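Local structure of uncharacterized ACR, COG1565 superfamily (Burkholderia thailandensis, 4F3N) at residues R80-V85 with M220-V225; L316-R321 with Q335-H340. The protein is of unknown function but has a methyltransferase-type fold and is probably an S-adenosyl-L-methionine-dependent methyltransferase, perhaps of protein arginine. All blocks are in the same frame, centred on the assembly; numbering follows the deposited sequence.

Contact 1 (R80-V85 with M220-V225); sequences RYMERV and MPVRLV
M82 reaches out of helix 78-87 and lays its thioether along the backbone of M220-V222. Its CB leaves the helix toward that loop, and CG, anti to the backbone N (chi1 -170°), continues the line; with chi2 also extended, the chain carries the sulfur out to the loop. SD arrives beside P221, 3.8 Å from P221 CA, and accepts a weak hydrogen bond from the backbone N of V222 (N to SD 3.6 Å, 159° at the hydrogen). The same sulfur packs against one branch of V222, 3.9 Å from its CG2. The terminal methyl goes further back along the loop, where M82 CE comes to 3.4 Å from M220 O. One residue on, E83 touches the rim of the proline ring, E83 CB lying 3.9 Å from P221 CG, while its carboxylate turns to R80 in a long salt bridge on the helix itself. The helix thus rests on the loop that leads into strand 223-228 of the antiparallel sheet. Strand 271-274 pairs with that strand and touches V222, and helix 52-71 packs on Y81 and V85.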
loop_
_atom_site.group_PDB
_atom_site.type_symbol
_atom_site.label_atom_id
_atom_site.label_comp_id
_atom_site.label_asym_id
_atom_site.label_seq_id
_atom_site.Cartn_x
_atom_site.Cartn_y
_atom_site.Cartn_z
ATOM N N ARG A 80 15.676 -7.552 -0.674
ATOM C CA ARG A 80 16.654 -6.870 -1.534
ATOM C C ARG A 80 16.278 -7.114 -3.016
ATOM O O ARG A 80 16.323 -6.212 -3.847
ATOM C CB ARG A 80 18.045 -7.375 -1.234
ATOM C CG ARG A 80 19.108 -6.778 -2.149
ATOM C CD ARG A 80 19.202 -5.265 -2.081
ATOM N NE ARG A 80 20.299 -4.856 -2.949
ATOM C CZ ARG A 80 20.569 -3.602 -3.265
ATOM N NH1 ARG A 80 19.839 -2.589 -2.775
ATOM N NH2 ARG A 80 21.563 -3.366 -4.103
ATOM N N TYR A 81 15.956 -8.369 -3.324
ATOM C CA TYR A 81 15.458 -8.730 -4.634
ATOM C C TYR A 81 14.251 -7.876 -5.006
ATOM O O TYR A 81 14.200 -7.254 -6.084
ATOM C CB TYR A 81 15.124 -10.241 -4.697
ATOM C CG TYR A 81 14.516 -10.629 -6.008
ATOM C CD1 TYR A 81 15.313 -10.955 -7.088
ATOM C CD2 TYR A 81 13.131 -10.636 -6.182
ATOM C CE1 TYR A 81 14.747 -11.297 -8.330
ATOM C CE2 TYR A 81 12.572 -10.928 -7.397
ATOM C CZ TYR A 81 13.367 -11.225 -8.476
ATOM O OH TYR A 81 12.784 -11.526 -9.701
ATOM N N MET A 82 13.274 -7.844 -4.107
ATOM C CA MET A 82 12.044 -7.136 -4.373
ATOM C C MET A 82 12.322 -5.637 -4.507
ATOM O O MET A 82 11.782 -4.967 -5.377
ATOM C CB MET A 82 11.056 -7.376 -3.230
ATOM C CG MET A 82 9.667 -6.884 -3.519
ATOM S SD MET A 82 8.592 -7.430 -2.195
ATOM C CE MET A 82 7.306 -6.197 -2.306
ATOM N N GLU A 83 13.198 -5.120 -3.656
ATOM C CA GLU A 83 13.532 -3.675 -3.749
ATOM C C GLU A 83 14.065 -3.342 -5.132
ATOM O O GLU A 83 13.668 -2.329 -5.763
ATOM C CB GLU A 83 14.536 -3.268 -2.694
ATOM C CG GLU A 83 15.053 -1.819 -2.835
ATOM C CD GLU A 83 16.210 -1.532 -1.900
ATOM O OE1 GLU A 83 16.614 -2.433 -1.124
ATOM O OE2 GLU A 83 16.776 -0.415 -1.979
ATOM N N ARG A 84 14.974 -4.172 -5.630
ATOM C CA ARG A 84 15.600 -3.867 -6.891
ATOM C C ARG A 84 14.670 -4.046 -8.113
ATOM O O ARG A 84 14.646 -3.183 -9.010
ATOM C CB ARG A 84 16.915 -4.673 -7.032
ATOM C CG ARG A 84 18.019 -4.216 -6.095
ATOM C CD ARG A 84 18.347 -2.739 -6.255
ATOM N NE ARG A 84 18.999 -2.448 -7.532
ATOM C CZ ARG A 84 19.365 -1.221 -7.925
ATOM N NH1 ARG A 84 19.964 -1.040 -9.097
ATOM N NH2 ARG A 84 19.117 -0.169 -7.158
ATOM N N VAL A 85 13.885 -5.119 -8.152
ATOM C CA VAL A 85 13.048 -5.360 -9.331
ATOM C C VAL A 85 11.898 -4.361 -9.398
ATOM O O VAL A 85 11.418 -4.011 -10.499
ATOM C CB VAL A 85 12.535 -6.809 -9.462
ATOM C CG1 VAL A 85 13.702 -7.802 -9.466
ATOM C CG2 VAL A 85 11.521 -7.127 -8.379
ATOM N N MET A 220 5.850 -2.244 -0.402
ATOM C CA MET A 220 7.136 -2.108 0.288
ATOM C C MET A 220 7.802 -3.481 0.474
ATOM O O MET A 220 7.124 -4.494 0.669
ATOM C CB MET A 220 6.950 -1.369 1.578
ATOM C CG MET A 220 6.469 0.041 1.277
ATOM S SD MET A 220 6.264 1.077 2.699
ATOM C CE MET A 220 5.646 2.586 1.965
ATOM N N PRO A 221 9.132 -3.523 0.336
ATOM C CA PRO A 221 9.786 -4.825 0.307
ATOM C C PRO A 221 9.478 -5.666 1.525
ATOM O O PRO A 221 9.439 -5.157 2.653
ATOM C CB PRO A 221 11.279 -4.436 0.277
ATOM C CG PRO A 221 11.314 -3.153 -0.427
ATOM C CD PRO A 221 10.053 -2.438 -0.045
ATOM N N VAL A 222 9.263 -6.955 1.300
ATOM C CA VAL A 222 9.048 -7.898 2.400
ATOM C C VAL A 222 10.192 -8.905 2.431
ATOM O O VAL A 222 10.858 -9.119 1.410
ATOM C CB VAL A 222 7.712 -8.655 2.291
ATOM C CG1 VAL A 222 6.529 -7.672 2.361
ATOM C CG2 VAL A 222 7.620 -9.527 1.002
ATOM N N ARG A 223 10.435 -9.487 3.607
ATOM C CA ARG A 223 11.310 -10.651 3.683
ATOM C C ARG A 223 10.402 -11.880 3.738
ATOM O O ARG A 223 9.250 -11.799 4.145
ATOM C CB ARG A 223 12.268 -10.521 4.870
ATOM C CG ARG A 223 13.383 -9.524 4.587
ATOM C CD ARG A 223 14.194 -9.101 5.818
ATOM N NE ARG A 223 15.414 -9.866 5.977
ATOM C CZ ARG A 223 16.660 -9.394 5.823
ATOM N NH1 ARG A 223 16.897 -8.122 5.510
ATOM N NH2 ARG A 223 17.695 -10.199 6.000
ATOM N N LEU A 224 10.908 -13.014 3.301
ATOM C CA LEU A 224 10.178 -14.250 3.385
ATOM C C LEU A 224 10.791 -15.136 4.453
ATOM O O LEU A 224 12.014 -15.206 4.631
ATOM C CB LEU A 224 10.209 -14.950 2.039
ATOM C CG LEU A 224 9.589 -14.152 0.871
ATOM C CD1 LEU A 224 9.745 -14.839 -0.484
ATOM C CD2 LEU A 224 8.108 -13.917 1.138
ATOM N N VAL A 225 9.930 -15.835 5.169
ATOM C CA VAL A 225 10.403 -16.708 6.231
ATOM C C VAL A 225 9.731 -18.056 6.076
ATOM O O VAL A 225 8.570 -18.127 5.645
ATOM C CB VAL A 225 10.138 -16.102 7.617
ATOM C CG1 VAL A 225 10.937 -14.806 7.787
ATOM C CG2 VAL A 225 8.626 -15.861 7.899
#

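Contact 2 (L316-R321 with Q335-H340); sequences LMCHYR and QDITAH. With SO4 (sulfate ion), chain B.
H319 and D336 project from neighbouring strands in the same direction, flank to flank, with imidazole and carboxylate planes 47° apart. At the imidazole edge sit D336 CB, 4.0 Å from H319 ND1, and T338 OG1, 3.9 Å from H319 CE1; ND1 is buried without a polar partner. Over one face of the Y320 ring lies R321 CD, and the Q335 side chain runs across that of Y320, its amide plane 63° from the ring and Q335 OE1 3.4 Å from Y320 CB. The R321 guanidinium grips a sulfate, probably from the crystallisation liquor, edge-on through NE and NH2 (NH2 to O1 2.8 Å). Strands 317-319 and 336-338 are the antiparallel inner pair of a mixed four-stranded sheet, with 324-325 beyond 317-319 and 300-301 beyond 336-342. M317–T338 and H319–D336 are hydrogen-bonded pairs flanking the non-hydrogen-bonded C318–I337. T338 N to M317 O is 2.9 Å, the H319–D336 bonds longer. On the face of C318 and I337, L316 CD1 meets I337 CG2 at 3.8 Å. Q335, its CG between backbone N and carbonyl carbon (chi1 66°), brings NE2 to 3.6 Å from C318 CB, while H325 and the D327 carbonyl hydrogen-bond its amide.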
loop_
_atom_site.group_PDB
_atom_site.type_symbol
_atom_site.label_atom_id
_atom_site.label_comp_id
_atom_site.label_asym_id
_atom_site.label_seq_id
_atom_site.Cartn_x
_atom_site.Cartn_y
_atom_site.Cartn_z
ATOM N N LEU A 316 2.115 -13.452 -0.778
ATOM C CA LEU A 316 2.844 -12.860 -1.905
ATOM C C LEU A 316 2.099 -13.118 -3.198
ATOM O O LEU A 316 1.650 -14.246 -3.444
ATOM C CB LEU A 316 4.252 -13.454 -2.003
ATOM C CG LEU A 316 5.219 -12.653 -2.861
ATOM C CD1 LEU A 316 5.648 -11.406 -2.081
ATOM C CD2 LEU A 316 6.430 -13.500 -3.254
ATOM N N MET A 317 1.953 -12.087 -4.019
ATOM C CA MET A 317 1.283 -12.254 -5.294
ATOM C C MET A 317 1.900 -11.308 -6.297
ATOM O O MET A 317 2.223 -10.172 -5.980
ATOM C CB MET A 317 -0.215 -12.015 -5.177
ATOM C CG MET A 317 -1.045 -12.557 -6.341
ATOM S SD MET A 317 -0.889 -14.325 -6.724
ATOM C CE MET A 317 -0.990 -15.179 -5.138
ATOM N N CYS A 318 2.070 -11.820 -7.513
ATOM C CA CYS A 318 2.643 -11.095 -8.615
ATOM C C CYS A 318 1.589 -10.899 -9.707
ATOM O O CYS A 318 0.665 -11.709 -9.841
ATOM C CB CYS A 318 3.847 -11.855 -9.171
ATOM S SG CYS A 318 5.034 -12.330 -7.889
ATOM N N HIS A 319 1.734 -9.822 -10.464
ATOM C CA HIS A 319 0.809 -9.518 -11.545
ATOM C C HIS A 319 1.587 -9.192 -12.768
ATOM O O HIS A 319 2.265 -8.184 -12.803
ATOM C CB HIS A 319 -0.089 -8.340 -11.172
ATOM C CG HIS A 319 -0.784 -8.527 -9.863
ATOM N ND1 HIS A 319 -0.218 -8.164 -8.694
ATOM C CD2 HIS A 319 -2.002 -9.095 -9.551
ATOM C CE1 HIS A 319 -1.052 -8.486 -7.682
ATOM N NE2 HIS A 319 -2.135 -9.044 -8.199
ATOM N N TYR A 320 1.441 -10.037 -13.784
ATOM C CA TYR A 320 2.117 -9.862 -15.057
ATOM C C TYR A 320 1.046 -9.791 -16.148
ATOM O O TYR A 320 0.323 -10.767 -16.361
ATOM C CB TYR A 320 3.081 -11.020 -15.292
ATOM C CG TYR A 320 3.773 -10.968 -16.644
ATOM C CD1 TYR A 320 4.581 -9.907 -16.989
ATOM C CD2 TYR A 320 3.555 -11.953 -17.600
ATOM C CE1 TYR A 320 5.206 -9.835 -18.236
ATOM C CE2 TYR A 320 4.183 -11.891 -18.830
ATOM C CZ TYR A 320 4.981 -10.827 -19.165
ATOM O OH TYR A 320 5.605 -10.776 -20.428
ATOM N N ARG A 321 0.976 -8.636 -16.813
ATOM C CA ARG A 321 -0.055 -8.363 -17.831
ATOM C C ARG A 321 -1.421 -8.683 -17.213
ATOM O O ARG A 321 -2.196 -9.489 -17.747
ATOM C CB ARG A 321 0.195 -9.168 -19.096
ATOM C CG ARG A 321 1.558 -8.890 -19.725
ATOM C CD ARG A 321 1.896 -9.941 -20.748
ATOM N NE ARG A 321 1.202 -9.778 -22.036
ATOM C CZ ARG A 321 1.740 -9.268 -23.156
ATOM N NH1 ARG A 321 2.987 -8.819 -23.180
ATOM N NH2 ARG A 321 1.018 -9.226 -24.284
ATOM N N GLN A 335 6.719 -6.919 -14.004
ATOM C CA GLN A 335 5.565 -7.278 -13.236
ATOM C C GLN A 335 5.640 -6.664 -11.829
ATOM O O GLN A 335 6.728 -6.332 -11.337
ATOM C CB GLN A 335 5.404 -8.814 -13.164
ATOM C CG GLN A 335 6.519 -9.531 -12.396
ATOM C CD GLN A 335 6.182 -10.977 -12.086
ATOM O OE1 GLN A 335 5.311 -11.597 -12.724
ATOM N NE2 GLN A 335 6.883 -11.551 -11.095
ATOM N N ASP A 336 4.462 -6.538 -11.228
ATOM C CA ASP A 336 4.268 -6.067 -9.853
ATOM C C ASP A 336 4.538 -7.245 -8.919
ATOM O O ASP A 336 4.309 -8.382 -9.284
ATOM C CB ASP A 336 2.779 -5.673 -9.715
ATOM C CG ASP A 336 2.495 -4.792 -8.567
ATOM O OD1 ASP A 336 3.422 -4.459 -7.800
ATOM O OD2 ASP A 336 1.300 -4.423 -8.449
ATOM N N ILE A 337 5.002 -6.952 -7.709
ATOM C CA ILE A 337 5.117 -7.943 -6.645
ATOM C C ILE A 337 4.541 -7.269 -5.397
ATOM O O ILE A 337 4.965 -6.157 -5.048
ATOM C CB ILE A 337 6.583 -8.364 -6.336
ATOM C CG1 ILE A 337 7.303 -8.890 -7.613
ATOM C CG2 ILE A 337 6.566 -9.439 -5.235
ATOM C CD1 ILE A 337 8.811 -9.104 -7.460
ATOM N N THR A 338 3.531 -7.874 -4.769
ATOM C CA THR A 338 2.932 -7.261 -3.583
ATOM C C THR A 338 2.756 -8.324 -2.518
ATOM O O THR A 338 2.785 -9.495 -2.782
ATOM C CB THR A 338 1.525 -6.636 -3.857
ATOM O OG1 THR A 338 0.625 -7.654 -4.304
ATOM C CG2 THR A 338 1.599 -5.539 -4.898
ATOM N N ALA A 339 2.570 -7.886 -1.295
ATOM C CA ALA A 339 2.176 -8.771 -0.225
ATOM C C ALA A 339 1.043 -8.072 0.484
ATOM O O ALA A 339 0.978 -6.868 0.468
ATOM C CB ALA A 339 3.307 -8.971 0.754
ATOM N N HIS A 340 0.167 -8.813 1.126
ATOM C CA HIS A 340 -0.873 -8.182 1.953
ATOM C C HIS A 340 -0.247 -7.544 3.162
ATOM O O HIS A 340 0.902 -7.828 3.513
ATOM C CB HIS A 340 -1.866 -9.227 2.392
ATOM C CG HIS A 340 -2.803 -9.698 1.314
ATOM N ND1 HIS A 340 -2.425 -9.901 -0.004
ATOM C CD2 HIS A 340 -4.142 -10.035 1.388
ATOM C CE1 HIS A 340 -3.495 -10.311 -0.706
ATOM N NE2 HIS A 340 -4.541 -10.409 0.140
HETATM S S SO4 B . -2.245 -10.133 -23.235
HETATM O O1 SO4 B . -1.253 -10.894 -24.053
HETATM O O2 SO4 B . -3.577 -10.780 -23.264
HETATM O O3 SO4 B . -1.733 -10.105 -21.832
HETATM O O4 SO4 B . -2.407 -8.728 -23.712
#

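Contact 2 is the more deeply buried, pairing two strands of a small mixed sheet; contact 1 is partly buried and seats a helix on a loop. Backbone hydrogen bonds dominate 316-321 with 335-340, whereas 80-85 with 220-225 depends on a thioether, a proline ring and one weak bond to sulfur. The two share an apolar seam: V85 CG2 packs 3.5 Å from I337 CD1, and V222 CG1 lies 3.8 Å from A339 CB, so V85 of helix 78-87 packs on I337, and the loop into strand 223-228 on A339. The other face carries H319, D336 and T338 beside M317; H319 lies about 7 Å, side chain to side chain, from T113, seen to bind S-adenosyl-L-homocysteine, though none is bound here.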